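Local coordinates for protein group 3 allergen SMIPP-S Yv6023A04 (Sarcoptes scabiei type hominis, PDB 3H7O) that is an inactivated scabies mite paralogue of the S1 serine proteases that probably lacks the endopeptidase activity of its family, at residues Thr52-Tyr57 against Gly67-Tyr72; Gln56-Asn61 against Lys100-Lys105. The protein carries 3 engineered substitutions. All blocks are in the same frame, centred on the assembly; numbering follows the deposited sequence.

Interaction 1 of 2, residues Thr52-Tyr57 against Gly67-Tyr72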
ATOM      1  N   THR A  52       2.881  15.644  10.406  1.00 26.04           N
ATOM      2  CA  THR A  52       1.592  15.169  10.910  1.00 25.89           C
ATOM      3  C   THR A  52       1.414  13.662  10.730  1.00 27.13           C
ATOM      4  O   THR A  52       0.529  13.064  11.341  1.00 28.51           O
ATOM      5  CB  THR A  52       0.392  15.892  10.244  1.00 25.69           C
ATOM      6  OG1 THR A  52       0.285  15.499   8.867  1.00 23.71           O
ATOM      7  CG2 THR A  52       0.541  17.390  10.344  1.00 23.97           C
ATOM      8  N   ILE A  53       2.261  13.056   9.901  1.00 26.58           N
ATOM      9  CA  ILE A  53       2.098  11.651   9.515  1.00 26.64           C
ATOM     10  C   ILE A  53       2.678  10.696  10.559  1.00 27.00           C
ATOM     11  O   ILE A  53       3.731  10.964  11.132  1.00 26.22           O
ATOM     12  CB  ILE A  53       2.713  11.377   8.114  1.00 27.38           C
ATOM     13  CG1 ILE A  53       2.163  12.377   7.086  1.00 27.99           C
ATOM     14  CG2 ILE A  53       2.465   9.920   7.674  1.00 25.70           C
ATOM     15  CD1 ILE A  53       2.912  12.409   5.745  1.00 27.16           C
ATOM     16  N   VAL A  54       1.968   9.593  10.812  1.00 27.08           N
ATOM     17  CA  VAL A  54       2.432   8.552  11.738  1.00 28.50           C
ATOM     18  C   VAL A  54       2.457   7.188  11.050  1.00 28.04           C
ATOM     19  O   VAL A  54       1.509   6.811  10.349  1.00 27.64           O
ATOM     20  CB  VAL A  54       1.558   8.481  13.036  1.00 28.77           C
ATOM     21  CG1 VAL A  54       2.067   7.410  13.986  1.00 31.00           C
ATOM     22  CG2 VAL A  54       1.534   9.825  13.746  1.00 31.80           C
ATOM     23  N   ILE A  55       3.549   6.456  11.254  1.00 27.88           N
ATOM     24  CA  ILE A  55       3.666   5.087  10.766  1.00 27.84           C
ATOM     25  C   ILE A  55       3.413   4.118  11.914  1.00 28.08           C
ATOM     26  O   ILE A  55       4.168   4.100  12.887  1.00 27.16           O
ATOM     27  CB  ILE A  55       5.077   4.790  10.171  1.00 27.74           C
ATOM     28  CG1 ILE A  55       5.452   5.793   9.070  1.00 30.38           C
ATOM     29  CG2 ILE A  55       5.180   3.323   9.690  1.00 29.10           C
ATOM     30  CD1 ILE A  55       4.520   5.811   7.873  1.00 30.00           C
ATOM     31  N   GLN A  56       2.355   3.321  11.790  1.00 27.40           N
ATOM     32  CA  GLN A  56       2.057   2.268  12.754  1.00 26.88           C
ATOM     33  C   GLN A  56       2.511   0.929  12.176  1.00 27.18           C
ATOM     34  O   GLN A  56       2.138   0.562  11.054  1.00 27.46           O
ATOM     35  CB  GLN A  56       0.563   2.236  13.105  1.00 26.44           C
ATOM     36  CG  GLN A  56       0.198   1.213  14.197  1.00 28.60           C
ATOM     37  CD  GLN A  56      -1.222   1.362  14.735  1.00 29.76           C
ATOM     38  OE1 GLN A  56      -1.997   2.207  14.283  1.00 29.63           O
ATOM     39  NE2 GLN A  56      -1.565   0.533  15.717  1.00 27.73           N
ATOM     40  N   TYR A  57       3.313   0.207  12.949  1.00 25.94           N
ATOM     41  CA  TYR A  57       3.908  -1.041  12.480  1.00 25.97           C
ATOM     42  C   TYR A  57       3.883  -2.131  13.547  1.00 25.88           C
ATOM     43  O   TYR A  57       3.558  -1.862  14.705  1.00 27.43           O
ATOM     44  CB  TYR A  57       5.319  -0.805  11.904  1.00 25.03           C
ATOM     45  CG  TYR A  57       6.365  -0.201  12.832  1.00 25.03           C
ATOM     46  CD1 TYR A  57       7.504  -0.931  13.189  1.00 27.93           C
ATOM     47  CD2 TYR A  57       6.249   1.107  13.311  1.00 25.48           C
ATOM     48  CE1 TYR A  57       8.488  -0.386  14.022  1.00 26.33           C
ATOM     49  CE2 TYR A  57       7.229   1.660  14.151  1.00 26.81           C
ATOM     50  CZ  TYR A  57       8.345   0.908  14.497  1.00 27.30           C
ATOM     51  OH  TYR A  57       9.316   1.448  15.318  1.00 27.45           O
ATOM     52  N   GLY A  67       1.048  -2.556  18.249  1.00 28.08           N
ATOM     53  CA  GLY A  67       2.459  -2.650  17.867  1.00 27.44           C
ATOM     54  C   GLY A  67       3.252  -1.405  18.237  1.00 27.32           C
ATOM     55  O   GLY A  67       3.293  -1.006  19.400  1.00 28.13           O
ATOM     56  N   LYS A  68       3.874  -0.791  17.234  1.00 26.39           N
ATOM     57  CA  LYS A  68       4.674   0.419  17.433  1.00 27.07           C
ATOM     58  C   LYS A  68       4.197   1.555  16.533  1.00 26.47           C
ATOM     59  O   LYS A  68       3.536   1.315  15.519  1.00 25.32           O
ATOM     60  CB  LYS A  68       6.146   0.130  17.137  1.00 26.69           C
ATOM     61  CG  LYS A  68       6.814  -0.796  18.128  1.00 28.15           C
ATOM     62  CD  LYS A  68       8.229  -1.110  17.683  1.00 31.73           C
ATOM     63  CE  LYS A  68       9.067  -1.579  18.854  1.00 35.54           C
ATOM     64  NZ  LYS A  68       8.647  -2.929  19.315  1.00 38.13           N
ATOM     65  N   SER A  69       4.548   2.785  16.901  1.00 25.50           N
ATOM     66  CA  SER A  69       4.239   3.951  16.082  1.00 26.58           C
ATOM     67  C   SER A  69       5.414   4.918  15.982  1.00 26.80           C
ATOM     68  O   SER A  69       6.012   5.298  16.995  1.00 26.48           O
ATOM     69  CB  SER A  69       2.994   4.668  16.603  1.00 26.46           C
ATOM     70  OG  SER A  69       1.847   3.851  16.441  1.00 28.34           O
ATOM     71  N   ASP A  70       5.736   5.304  14.752  1.00 25.96           N
ATOM     72  CA  ASP A  70       6.824   6.232  14.480  1.00 26.31           C
ATOM     73  C   ASP A  70       6.242   7.544  13.954  1.00 26.05           C
ATOM     74  O   ASP A  70       5.818   7.609  12.799  1.00 25.61           O
ATOM     75  CB  ASP A  70       7.780   5.625  13.447  1.00 26.30           C
ATOM     76  CG  ASP A  70       9.096   6.376  13.344  1.00 27.28           C
ATOM     77  OD1 ASP A  70       9.133   7.593  13.630  1.00 27.03           O
ATOM     78  OD2 ASP A  70      10.100   5.741  12.951  1.00 27.44           O
ATOM     79  N   PRO A  71       6.210   8.589  14.805  1.00 26.07           N
ATOM     80  CA  PRO A  71       5.672   9.903  14.436  1.00 25.95           C
ATOM     81  C   PRO A  71       6.738  10.875  13.917  1.00 25.91           C
ATOM     82  O   PRO A  71       6.628  12.083  14.141  1.00 25.28           O
ATOM     83  CB  PRO A  71       5.131  10.415  15.765  1.00 25.98           C
ATOM     84  CG  PRO A  71       6.124   9.886  16.757  1.00 27.05           C
ATOM     85  CD  PRO A  71       6.523   8.519  16.246  1.00 26.21           C
ATOM     86  N   TYR A  72       7.760  10.354  13.248  1.00 25.28           N
ATOM     87  CA  TYR A  72       8.871  11.189  12.803  1.00 26.07           C
ATOM     88  C   TYR A  72       9.045  11.167  11.286  1.00 25.95           C
ATOM     89  O   TYR A  72      10.155  10.973  10.786  1.00 25.59           O
ATOM     90  CB  TYR A  72      10.180  10.762  13.477  1.00 25.23           C
ATOM     91  CG  TYR A  72      10.269  11.011  14.968  1.00 23.74           C
ATOM     92  CD1 TYR A  72      10.736  12.230  15.466  1.00 22.26           C
ATOM     93  CD2 TYR A  72       9.926  10.014  15.880  1.00 23.52           C
ATOM     94  CE1 TYR A  72      10.845  12.453  16.840  1.00 24.69           C
ATOM     95  CE2 TYR A  72      10.032  10.227  17.254  1.00 23.83           C
ATOM     96  CZ  TYR A  72      10.488  11.447  17.724  1.00 24.09           C
ATOM     97  OH  TYR A  72      10.588  11.655  19.076  1.00 26.24           O
TER
HETATM   98  O   HOH W   1      -0.628   4.762  16.015  1.00 41.83           O
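The ring of Tyr-57 carries Lys-68 on one face. CB of Lys-68 sits 3.7 Å from the centroid of the Tyr-57 ring, 20° off the normal and offset toward the rim, a CH-pi contact. Lys-68 CD follows along the outer end of the ring, 3.6 Å from Tyr-57 OH. At the ring edge, in its plane, lie Ile-55 O and Asp-70 N. Tyr-57 CG stands between the backbone N and the carbonyl carbon (chi1 59°), which swings the ring across toward strand 68-70, with one face against Lys-68 CB. The polar ends of both side chains have partners outside the two segments: Tyr-57 OH accepts from Lys-100 N, and Lys-68 NZ forms a salt bridge with Glu-58 OE1.

The backbones form an antiparallel beta hairpin of strands 54-57 and 68-78, in the six-stranded N-terminal barrel of the chymotrypsin fold. Ile-55 with Asp-70 and Tyr-57 with Lys-68 are hydrogen-bonded pairs; Gln-56 with Ser-69 is the non-hydrogen-bonded pair between them. Asp-70 N gives a 2.7 Å bond to Ile-55 O. Ile-55 N donates in return to Asp-70 O.

Gln-56 and Ser-69 share the other face of the sheet. Gln-56 CG packs 3.8 Å from Ser-69 OG. A water lies 2.7 Å from Ser-69 OG and donates a weak bond to Gln-56 OE1, whose stronger partner is Arg-18. Beyond them, Val-54 CG1 rests 3.9 Å from Ser-69 CB, and Val-54 CG2 reaches Pro-71 CB at 4.2 Å.

Interaction 2 of 2, residues Gln56-Asn61 against Lys100-Lys105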
ATOM      1  N   GLN A  56       2.355   3.321  11.790  1.00 27.40           N
ATOM      2  CA  GLN A  56       2.057   2.268  12.754  1.00 26.88           C
ATOM      3  C   GLN A  56       2.511   0.929  12.176  1.00 27.18           C
ATOM      4  O   GLN A  56       2.138   0.562  11.054  1.00 27.46           O
ATOM      5  CB  GLN A  56       0.563   2.236  13.105  1.00 26.44           C
ATOM      6  CG  GLN A  56       0.198   1.213  14.197  1.00 28.60           C
ATOM      7  CD  GLN A  56      -1.222   1.362  14.735  1.00 29.76           C
ATOM      8  OE1 GLN A  56      -1.997   2.207  14.283  1.00 29.63           O
ATOM      9  NE2 GLN A  56      -1.565   0.533  15.717  1.00 27.73           N
ATOM     10  N   TYR A  57       3.313   0.207  12.949  1.00 25.94           N
ATOM     11  CA  TYR A  57       3.908  -1.041  12.480  1.00 25.97           C
ATOM     12  C   TYR A  57       3.883  -2.131  13.547  1.00 25.88           C
ATOM     13  O   TYR A  57       3.558  -1.862  14.705  1.00 27.43           O
ATOM     14  CB  TYR A  57       5.319  -0.805  11.904  1.00 25.03           C
ATOM     15  CG  TYR A  57       6.365  -0.201  12.832  1.00 25.03           C
ATOM     16  CD1 TYR A  57       7.504  -0.931  13.189  1.00 27.93           C
ATOM     17  CD2 TYR A  57       6.249   1.107  13.311  1.00 25.48           C
ATOM     18  CE1 TYR A  57       8.488  -0.386  14.022  1.00 26.33           C
ATOM     19  CE2 TYR A  57       7.229   1.660  14.151  1.00 26.81           C
ATOM     20  CZ  TYR A  57       8.345   0.908  14.497  1.00 27.30           C
ATOM     21  OH  TYR A  57       9.316   1.448  15.318  1.00 27.45           O
ATOM     22  N   GLU A  58       4.183  -3.366  13.138  1.00 25.52           N
ATOM     23  CA  GLU A  58       4.143  -4.544  14.018  1.00 25.34           C
ATOM     24  C   GLU A  58       2.744  -4.827  14.570  1.00 25.08           C
ATOM     25  O   GLU A  58       2.607  -5.373  15.664  1.00 25.06           O
ATOM     26  CB  GLU A  58       5.160  -4.420  15.168  1.00 25.65           C
ATOM     27  CG  GLU A  58       6.598  -4.212  14.714  1.00 26.65           C
ATOM     28  CD  GLU A  58       7.619  -4.368  15.830  1.00 29.40           C
ATOM     29  OE1 GLU A  58       7.226  -4.527  17.005  1.00 29.30           O
ATOM     30  OE2 GLU A  58       8.830  -4.333  15.524  1.00 29.27           O
ATOM     31  N   SER A  59       1.714  -4.482  13.796  1.00 25.86           N
ATOM     32  CA  SER A  59       0.339  -4.488  14.290  1.00 26.35           C
ATOM     33  C   SER A  59      -0.559  -5.511  13.599  1.00 26.00           C
ATOM     34  O   SER A  59      -0.734  -5.488  12.383  1.00 27.69           O
ATOM     35  CB  SER A  59      -0.279  -3.083  14.182  1.00 26.79           C
ATOM     36  OG  SER A  59      -1.633  -3.084  14.610  1.00 26.11           O
ATOM     37  N   THR A  60      -1.156  -6.384  14.399  1.00 25.67           N
ATOM     38  CA  THR A  60      -2.089  -7.387  13.893  1.00 26.23           C
ATOM     39  C   THR A  60      -3.524  -6.854  13.959  1.00 25.99           C
ATOM     40  O   THR A  60      -4.423  -7.367  13.293  1.00 26.21           O
ATOM     41  CB  THR A  60      -1.903  -8.712  14.661  1.00 26.75           C
ATOM     42  OG1 THR A  60      -0.567  -9.183  14.431  1.00 26.84           O
ATOM     43  CG2 THR A  60      -2.897  -9.780  14.211  1.00 26.10           C
ATOM     44  N   ASN A  61      -3.716  -5.816  14.772  1.00 25.76           N
ATOM     45  CA  ASN A  61      -4.969  -5.076  14.851  1.00 25.92           C
ATOM     46  C   ASN A  61      -4.648  -3.671  15.343  1.00 25.49           C
ATOM     47  O   ASN A  61      -4.055  -3.510  16.407  1.00 24.50           O
ATOM     48  CB  ASN A  61      -5.975  -5.773  15.780  1.00 25.15           C
ATOM     49  CG  ASN A  61      -7.299  -5.025  15.879  1.00 27.53           C
ATOM     50  OD1 ASN A  61      -7.369  -3.922  16.428  1.00 28.19           O
ATOM     51  ND2 ASN A  61      -8.358  -5.628  15.355  1.00 25.21           N
ATOM     52  N   LYS A 100      12.025   0.849  14.520  1.00 29.01           N
ATOM     53  CA  LYS A 100      12.717  -0.148  15.334  1.00 30.17           C
ATOM     54  C   LYS A 100      12.439  -1.553  14.796  1.00 31.06           C
ATOM     55  O   LYS A 100      11.648  -2.314  15.373  1.00 30.55           O
ATOM     56  CB  LYS A 100      12.284  -0.047  16.803  1.00 31.12           C
ATOM     57  CG  LYS A 100      12.688   1.241  17.502  1.00 31.49           C
ATOM     58  CD  LYS A 100      12.387   1.187  18.995  1.00 33.05           C
ATOM     59  CE  LYS A 100      13.401   0.330  19.746  1.00 35.53           C
ATOM     60  NZ  LYS A 100      13.301   0.516  21.220  1.00 38.79           N
ATOM     61  N   LEU A 101      13.091  -1.890  13.687  1.00 30.46           N
ATOM     62  CA  LEU A 101      12.890  -3.184  13.042  1.00 30.96           C
ATOM     63  C   LEU A 101      13.470  -4.304  13.900  1.00 31.82           C
ATOM     64  O   LEU A 101      14.599  -4.211  14.385  1.00 32.05           O
ATOM     65  CB  LEU A 101      13.510  -3.200  11.642  1.00 30.41           C
ATOM     66  CG  LEU A 101      13.122  -2.091  10.657  1.00 31.57           C
ATOM     67  CD1 LEU A 101      13.878  -2.265   9.348  1.00 30.81           C
ATOM     68  CD2 LEU A 101      11.620  -2.058  10.406  1.00 29.06           C
ATOM     69  N   ASP A 102      12.678  -5.349  14.103  1.00 31.88           N
ATOM     70  CA  ASP A 102      13.110  -6.492  14.896  1.00 32.36           C
ATOM     71  C   ASP A 102      13.347  -7.723  14.019  1.00 32.96           C
ATOM     72  O   ASP A 102      13.713  -8.785  14.522  1.00 33.09           O
ATOM     73  CB  ASP A 102      12.090  -6.793  16.003  1.00 32.38           C
ATOM     74  CG  ASP A 102      10.750  -7.280  15.464  1.00 32.99           C
ATOM     75  OD1 ASP A 102      10.568  -7.345  14.228  1.00 32.20           O
ATOM     76  OD2 ASP A 102       9.870  -7.605  16.288  1.00 33.32           O
ATOM     77  N   GLY A 103      13.116  -7.567  12.714  1.00 32.63           N
ATOM     78  CA  GLY A 103      13.271  -8.650  11.739  1.00 32.80           C
ATOM     79  C   GLY A 103      12.240  -9.758  11.868  1.00 32.37           C
ATOM     80  O   GLY A 103      12.377 -10.813  11.248  1.00 32.18           O
ATOM     81  N   LEU A 104      11.206  -9.505  12.670  1.00 31.67           N
ATOM     82  CA  LEU A 104      10.193 -10.503  13.002  1.00 30.64           C
ATOM     83  C   LEU A 104       8.782  -9.950  12.764  1.00 29.90           C
ATOM     84  O   LEU A 104       8.083 -10.378  11.840  1.00 29.37           O
ATOM     85  CB  LEU A 104      10.365 -10.960  14.460  1.00 31.59           C
ATOM     86  CG  LEU A 104      11.730 -11.527  14.880  1.00 33.41           C
ATOM     87  CD1 LEU A 104      11.900 -11.528  16.404  1.00 37.34           C
ATOM     88  CD2 LEU A 104      11.965 -12.923  14.306  1.00 37.07           C
ATOM     89  N   LYS A 105       8.369  -8.997  13.593  1.00 29.56           N
ATOM     90  CA  LYS A 105       7.088  -8.320  13.406  1.00 29.02           C
ATOM     91  C   LYS A 105       7.227  -7.184  12.402  1.00 28.89           C
ATOM     92  O   LYS A 105       6.238  -6.745  11.813  1.00 27.73           O
ATOM     93  CB  LYS A 105       6.561  -7.778  14.733  1.00 29.39           C
ATOM     94  CG  LYS A 105       6.128  -8.833  15.737  1.00 31.03           C
ATOM     95  CD  LYS A 105       5.672  -8.160  17.023  1.00 32.33           C
ATOM     96  CE  LYS A 105       4.895  -9.105  17.910  1.00 38.33           C
ATOM     97  NZ  LYS A 105       4.114  -8.344  18.926  1.00 38.00           N
TER
HETATM   98  O   HOH W   2       5.172  -4.131  10.589  1.00 26.55           O
HETATM   99  O   HOH W   3       9.054  -6.239  18.421  1.00 43.68           O
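Glu-58 and Lys-105 cross at about a right angle. CG of Glu-58 lies 3.6 Å from Lys-105 CB, so their aliphatic parts make the touch. Glu-58 CG is anti to its carbonyl carbon (chi1 -57°), and the extended chain carries the carboxylate past Lys-105 toward Asp-102. The extended lysine chain runs on past the glutamate, and its NZ stays 5.3 Å from Glu-58 OE1, too far for a salt bridge.

The side chains of Glu-58 and Asp-102 run toward each other from the two segments, their carboxylate planes 22° apart. Glu-58 OE2 is 3.5 Å from Asp-102 OD2. Two acid groups this close would be expected to repel. A water donates to both Glu-58 OE1 and Asp-102 OD2, at 2.7 Å from the latter, and should ease the repulsion. Glu-58 OE1 also has a salt bridge to Lys-68, and Glu-58 OE2 is hydrogen-bonded to Ser-106.

This contact lies in the N-terminal half of a trypsin-like fold. It joins the end of strand 54-57 to the connection that leads from strand 91-95 to strand 123-128. Within that loop Asp-102 forms an Asx turn: OD1 accepts from Leu-104 N at 2.7 Å, met from above the carboxylate plane. With weaker bonds from Lys-105 N, it helps hold the carboxylate next to Glu-58.

The Tyr-57 hydroxyl meets the backbone of Lys-100, not its amine. Lys-100 N donates to Tyr-57 OH at 2.9 Å with an angle of 167°, and Lys-100 O lies at the ring edge, in plane. Beyond CB, the Lys-100 side chain turns off from the hydroxyl. A second water accepts from Glu-58 N and lies 3.1 Å from Lys-105 O, to which it can donate.

The two interactions start from the same piece of chain and share Gln-56 and Tyr-57. Their centres are 11 Å apart, on the same side of the chain's centre. Interaction 1 is local: strand 54-57 pairs with its hairpin partner 68-78 across a ten-residue connection. Interaction 2 spans 38 intervening residues and brings in the later loop 100-105. The two touch directly through the salt bridge between Lys-68 NZ and Glu-58 OE1, 3.1 Å apart, and by Lys-68 packing on Lys-100. Together they join a hairpin of the N-terminal barrel to the connection leading toward the second half of the protease-like fold.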